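Local coordinates for gliding motility protein MglB (Myxococcus xanthus, PDB 6IZW) that probably serves as a molecular adaptor and guanyl-nucleotide exchange factor in gliding motility, at residues N16-R21 and S122-K127; V34-Q39 and E75-N80. The protein carries 1 engineered substitution. All blocks are in the same frame, centred on the assembly; numbering follows the deposited sequence.

Contact 1 (N16-R21 and S122-K127)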
loop_
_atom_site.group_PDB
_atom_site.type_symbol
_atom_site.label_atom_id
_atom_site.label_comp_id
_atom_site.label_asym_id
_atom_site.label_seq_id
_atom_site.Cartn_x
_atom_site.Cartn_y
_atom_site.Cartn_z
ATOM N N ASN B 16 -22.005 -5.408 -9.107
ATOM C CA ASN B 16 -22.410 -4.005 -9.156
ATOM C C ASN B 16 -23.781 -3.797 -8.520
ATOM O O ASN B 16 -24.038 -2.754 -7.906
ATOM C CB ASN B 16 -22.415 -3.505 -10.602
ATOM C CG ASN B 16 -21.141 -3.858 -11.347
ATOM O OD1 ASN B 16 -21.173 -4.185 -12.531
ATOM N ND2 ASN B 16 -20.013 -3.804 -10.651
ATOM N N ALA B 17 -24.679 -4.777 -8.660
ATOM C CA ALA B 17 -26.010 -4.648 -8.076
ATOM C C ALA B 17 -25.939 -4.610 -6.552
ATOM O O ALA B 17 -26.599 -3.787 -5.910
ATOM C CB ALA B 17 -26.905 -5.792 -8.555
ATOM N N VAL B 18 -25.135 -5.494 -5.954
ATOM C CA VAL B 18 -24.958 -5.474 -4.501
ATOM C C VAL B 18 -24.504 -4.096 -4.034
ATOM O O VAL B 18 -24.968 -3.586 -3.007
ATOM C CB VAL B 18 -23.966 -6.570 -4.066
ATOM C CG1 VAL B 18 -23.613 -6.408 -2.602
ATOM C CG2 VAL B 18 -24.538 -7.954 -4.331
ATOM N N CYS B 19 -23.615 -3.461 -4.799
ATOM C CA CYS B 19 -23.023 -2.199 -4.363
ATOM C C CYS B 19 -24.044 -1.069 -4.362
ATOM O O CYS B 19 -24.154 -0.322 -3.383
ATOM C CB CYS B 19 -21.831 -1.841 -5.253
ATOM S SG CYS B 19 -20.326 -2.762 -4.890
ATOM N N ASP B 20 -24.787 -0.906 -5.459
ATOM C CA ASP B 20 -25.741 0.195 -5.507
ATOM C C ASP B 20 -26.930 -0.040 -4.578
ATOM O O ASP B 20 -27.623 0.919 -4.218
ATOM C CB ASP B 20 -26.197 0.459 -6.944
ATOM C CG ASP B 20 -26.479 -0.811 -7.716
ATOM O OD1 ASP B 20 -25.944 -0.962 -8.835
ATOM O OD2 ASP B 20 -27.260 -1.644 -7.221
ATOM N N ARG B 21 -27.164 -1.286 -4.162
ATOM C CA ARG B 21 -28.087 -1.522 -3.059
ATOM C C ARG B 21 -27.633 -0.773 -1.813
ATOM O O ARG B 21 -28.403 -0.020 -1.206
ATOM C CB ARG B 21 -28.192 -3.022 -2.776
ATOM N N SER B 122 -22.226 -8.121 2.302
ATOM C CA SER B 122 -21.087 -9.027 2.381
ATOM C C SER B 122 -21.525 -10.472 2.191
ATOM O O SER B 122 -20.938 -11.208 1.393
ATOM C CB SER B 122 -20.365 -8.863 3.714
ATOM O OG SER B 122 -19.510 -9.969 3.937
ATOM N N ASP B 123 -22.562 -10.895 2.919
ATOM C CA ASP B 123 -23.082 -12.251 2.750
ATOM C C ASP B 123 -23.597 -12.477 1.331
ATOM O O ASP B 123 -23.456 -13.580 0.783
ATOM C CB ASP B 123 -24.181 -12.519 3.782
ATOM C CG ASP B 123 -24.293 -13.995 4.153
ATOM O OD1 ASP B 123 -23.345 -14.761 3.858
ATOM O OD2 ASP B 123 -25.333 -14.390 4.735
ATOM N N GLU B 124 -24.178 -11.440 0.719
ATOM C CA GLU B 124 -24.573 -11.515 -0.683
ATOM C C GLU B 124 -23.360 -11.659 -1.600
ATOM O O GLU B 124 -23.435 -12.342 -2.629
ATOM C CB GLU B 124 -25.377 -10.272 -1.060
ATOM C CG GLU B 124 -26.666 -10.562 -1.798
ATOM C CD GLU B 124 -27.431 -9.297 -2.147
ATOM O OE1 GLU B 124 -27.049 -8.214 -1.642
ATOM O OE2 GLU B 124 -28.414 -9.388 -2.921
ATOM N N LEU B 125 -22.238 -11.019 -1.254
ATOM C CA LEU B 125 -21.078 -11.050 -2.140
ATOM C C LEU B 125 -20.431 -12.427 -2.161
ATOM O O LEU B 125 -19.986 -12.892 -3.216
ATOM C CB LEU B 125 -20.060 -9.990 -1.726
ATOM C CG LEU B 125 -20.386 -8.572 -2.192
ATOM C CD1 LEU B 125 -19.277 -7.635 -1.797
ATOM C CD2 LEU B 125 -20.608 -8.543 -3.694
ATOM N N THR B 126 -20.353 -13.089 -1.008
ATOM C CA THR B 126 -19.833 -14.449 -0.990
ATOM C C THR B 126 -20.775 -15.420 -1.694
ATOM O O THR B 126 -20.330 -16.482 -2.146
ATOM C CB THR B 126 -19.579 -14.895 0.449
ATOM O OG1 THR B 126 -20.767 -15.494 0.982
ATOM C CG2 THR B 126 -19.200 -13.703 1.312
ATOM N N LYS B 127 -22.063 -15.074 -1.802
ATOM C CA LYS B 127 -22.979 -15.888 -2.592
ATOM C C LYS B 127 -22.679 -15.762 -4.082
ATOM O O LYS B 127 -22.793 -16.745 -4.828
ATOM C CB LYS B 127 -24.429 -15.496 -2.298
#
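Val-18 of helix 9-25 meets helix 111-130 by giving each of its two methyls a different partner, a worked example of how one branched side chain can join two helices without a polar bond. CG1 goes inward to Leu-125, and CG2 goes outward to Glu-124. The closest CA atoms, those of Val-18 and Glu-124, are 7.2 Å apart, and side chains close the distance. With chi1 at 171°, CG1 of Val-18 is anti to the backbone N while CG2 takes the place beside that N, which splits the methyls between the two neighbours. CG1 lies 3.8 Å from CD2 of Leu-125 and almost as close to its CG. The leucine leaves its helix pointing past Val-18; with CD1 anti to CA (chi2 -177°), the other branch, CD2, is turned to the valine, the two side chains running at a slant to one another.

Glu-124 brings its carboxylate end, with CB behind it, alongside Val-18. Its chain is extended beyond CG and slides past Val-18 in the opposing direction, so that OE1 comes within 3.7 Å of Val-18 CG2 and 4.0 Å of Val-18 CG1. The carboxylate therefore borders the outer edge of an apolar contact in which Val-18 and Leu-125 are buried. Ala-121 and Ile-128 also touch Val-18, while Leu-125 reaches Leu-33 of strand 28-35 and the loop residue Val-95. This is the layering of the Roadblock/LC7 fold, in which helices 9-25 and 111-130 pack side by side on one face of a five-stranded antiparallel sheet.

Contact 2 (V34-Q39 and E75-N80). With SO4 (sulfate ion), chain H.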
loop_
_atom_site.group_PDB
_atom_site.type_symbol
_atom_site.label_atom_id
_atom_site.label_comp_id
_atom_site.label_asym_id
_atom_site.label_seq_id
_atom_site.Cartn_x
_atom_site.Cartn_y
_atom_site.Cartn_z
ATOM N N VAL B 34 -12.650 -3.581 -3.479
ATOM C CA VAL B 34 -11.243 -3.556 -3.872
ATOM C C VAL B 34 -10.593 -4.885 -3.513
ATOM O O VAL B 34 -10.804 -5.422 -2.421
ATOM C CB VAL B 34 -10.478 -2.383 -3.217
ATOM C CG1 VAL B 34 -10.633 -2.397 -1.712
ATOM C CG2 VAL B 34 -9.001 -2.435 -3.582
ATOM N N ASP B 35 -9.818 -5.421 -4.445
ATOM C CA ASP B 35 -8.967 -6.564 -4.163
ATOM C C ASP B 35 -7.860 -6.175 -3.182
ATOM O O ASP B 35 -7.454 -5.012 -3.090
ATOM C CB ASP B 35 -8.361 -7.082 -5.472
ATOM C CG ASP B 35 -7.733 -8.447 -5.328
ATOM O OD1 ASP B 35 -6.713 -8.583 -4.608
ATOM O OD2 ASP B 35 -8.262 -9.394 -5.950
ATOM N N LYS B 36 -7.353 -7.170 -2.459
ATOM C CA LYS B 36 -6.274 -6.911 -1.520
ATOM C C LYS B 36 -5.032 -6.366 -2.222
ATOM O O LYS B 36 -4.309 -5.536 -1.653
ATOM C CB LYS B 36 -5.944 -8.187 -0.744
ATOM C CG LYS B 36 -6.723 -8.312 0.568
ATOM C CD LYS B 36 -6.279 -9.528 1.365
ATOM C CE LYS B 36 -7.272 -9.815 2.494
ATOM N NZ LYS B 36 -6.785 -10.891 3.391
ATOM N N ASN B 37 -4.779 -6.791 -3.458
ATOM C CA ASN B 37 -3.579 -6.354 -4.150
ATOM C C ASN B 37 -3.693 -4.930 -4.666
ATOM O O ASN B 37 -2.731 -4.437 -5.255
ATOM C CB ASN B 37 -3.236 -7.315 -5.300
ATOM C CG ASN B 37 -4.314 -7.370 -6.395
ATOM O OD1 ASN B 37 -5.025 -6.391 -6.669
ATOM N ND2 ASN B 37 -4.423 -8.526 -7.034
ATOM N N GLY B 38 -4.839 -4.275 -4.468
ATOM C CA GLY B 38 -5.048 -2.898 -4.868
ATOM C C GLY B 38 -6.033 -2.712 -6.004
ATOM O O GLY B 38 -6.426 -1.569 -6.275
ATOM N N GLN B 39 -6.433 -3.782 -6.687
ATOM C CA GLN B 39 -7.254 -3.661 -7.889
ATOM C C GLN B 39 -8.713 -3.332 -7.546
ATOM O O GLN B 39 -9.394 -4.106 -6.863
ATOM C CB GLN B 39 -7.183 -4.957 -8.696
ATOM C CG GLN B 39 -8.176 -5.009 -9.857
ATOM C CD GLN B 39 -7.897 -3.936 -10.892
ATOM O OE1 GLN B 39 -6.758 -3.753 -11.305
ATOM N NE2 GLN B 39 -8.928 -3.191 -11.282
ATOM N N GLU B 75 -2.598 -12.255 16.023
ATOM C CA GLU B 75 -4.033 -12.238 15.776
ATOM C C GLU B 75 -4.281 -12.617 14.321
ATOM O O GLU B 75 -3.350 -12.804 13.536
ATOM C CB GLU B 75 -4.655 -10.862 16.084
ATOM C CG GLU B 75 -4.835 -10.539 17.570
ATOM C CD GLU B 75 -6.244 -10.843 18.085
ATOM O OE1 GLU B 75 -7.194 -10.879 17.265
ATOM O OE2 GLU B 75 -6.399 -11.047 19.315
ATOM N N ASN B 76 -5.551 -12.752 13.969
ATOM C CA ASN B 76 -5.927 -12.897 12.572
ATOM C C ASN B 76 -6.283 -11.522 12.010
ATOM O O ASN B 76 -6.413 -10.542 12.747
ATOM C CB ASN B 76 -7.089 -13.887 12.424
ATOM C CG ASN B 76 -6.718 -15.300 12.867
ATOM O OD1 ASN B 76 -5.713 -15.861 12.424
ATOM N ND2 ASN B 76 -7.530 -15.878 13.750
ATOM N N GLU B 77 -6.409 -11.444 10.687
ATOM C CA GLU B 77 -6.739 -10.170 10.057
ATOM C C GLU B 77 -8.008 -9.607 10.682
ATOM O O GLU B 77 -9.029 -10.297 10.762
ATOM C CB GLU B 77 -6.903 -10.352 8.543
ATOM C CG GLU B 77 -6.875 -9.049 7.714
ATOM C CD GLU B 77 -5.984 -9.134 6.451
ATOM O OE1 GLU B 77 -5.502 -10.242 6.109
ATOM O OE2 GLU B 77 -5.771 -8.085 5.794
ATOM N N PHE B 78 -7.925 -8.381 11.178
ATOM C CA PHE B 78 -9.088 -7.759 11.790
ATOM C C PHE B 78 -10.223 -7.735 10.779
ATOM O O PHE B 78 -10.077 -7.120 9.712
ATOM C CB PHE B 78 -8.768 -6.350 12.281
ATOM C CG PHE B 78 -7.703 -6.316 13.340
ATOM C CD1 PHE B 78 -7.986 -6.694 14.640
ATOM C CD2 PHE B 78 -6.411 -5.928 13.033
ATOM C CE1 PHE B 78 -7.007 -6.670 15.624
ATOM C CE2 PHE B 78 -5.429 -5.905 14.012
ATOM C CZ PHE B 78 -5.731 -6.275 15.309
ATOM N N PRO B 79 -11.350 -8.398 11.055
ATOM C CA PRO B 79 -12.386 -8.559 10.022
ATOM C C PRO B 79 -12.898 -7.253 9.465
ATOM O O PRO B 79 -13.406 -7.238 8.340
ATOM C CB PRO B 79 -13.497 -9.319 10.758
ATOM C CG PRO B 79 -13.303 -8.958 12.189
ATOM C CD PRO B 79 -11.807 -8.883 12.367
ATOM N N ASN B 80 -12.793 -6.156 10.204
ATOM C CA ASN B 80 -13.223 -4.873 9.669
ATOM C C ASN B 80 -12.465 -3.764 10.387
ATOM O O ASN B 80 -11.624 -4.013 11.254
ATOM C CB ASN B 80 -14.751 -4.710 9.758
ATOM C CG ASN B 80 -15.337 -5.223 11.057
ATOM O OD1 ASN B 80 -15.438 -4.485 12.035
ATOM N ND2 ASN B 80 -15.763 -6.486 11.063
HETATM S S SO4 H . -3.480 -12.597 -6.428
HETATM O O1 SO4 H . -3.533 -11.741 -7.605
HETATM O O2 SO4 H . -4.857 -12.987 -6.119
HETATM O O3 SO4 H . -2.881 -11.896 -5.311
HETATM O O4 SO4 H . -2.647 -13.759 -6.778
#
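Lys-36 and Glu-77 meet through a single salt bridge, the sole link between a tight turn and a distant loop. Their side chains approach from opposite directions, and NZ of Lys-36 lies 3.1 Å from OE1 of Glu-77. The ammonium stands above the carboxylate, 60° out of its plane, and the second oxygen, OE2, stays 3.8 Å from NZ, so one oxygen does the gripping. Lys-36 spans the gap with a chain extended beyond CG, whereas Glu-77 bends at chi2 (134°). Were Glu-77 an alanine, the ammonium of Lys-36 would probably lose its acidic mate, and the turn its tie to the loop.

Hydrogen bonds shape the turn that presents the lysine. Residues 35-38 form a type I beta turn, and two Asx turns overlap it: Asp-35 OD1 receives the N of Asn-37 (2.9 Å) through its anti lone pair, and Asn-37 OD1 receives the N of Gln-39 (3.0 Å). The other end of the Asn-37 amide, ND2, makes a weak bond to sulfate O1 at 3.4 Å; Arg-98 also holds this ion, which probably came from the crystallisation liquor.

The turn joins antiparallel strands 28-35 and 40-45, while the loop leads from helix 52-72 into strand 80-83, outermost in this chain's sheet. Packing ties the loop to that helix, with Glu-77 touching Val-63 and Phe-78 touching Met-66 and Ala-70.

The two contacts lie on the two faces of one sheet. Their centres lie about 17 Å apart and their nearest atoms about 8 Å, so they do not touch. Strand 28-35, which follows helix 9-25 in the chain, connects them: its Leu-33 meets Leu-125 of contact 1, whereas the next residue, Val-34, meets Thr-59 of helix 52-72, the helix beside contact 2. Contact 1 is buried, and no other protein chain of the assembly reaches it. Contact 2 lies at the surface; the sulfate sits by Asn-37, well away from the salt bridge. There Asn-37 also meets the chain of another protein, and Glu-75 bonds to Ala-86 of the second subunit.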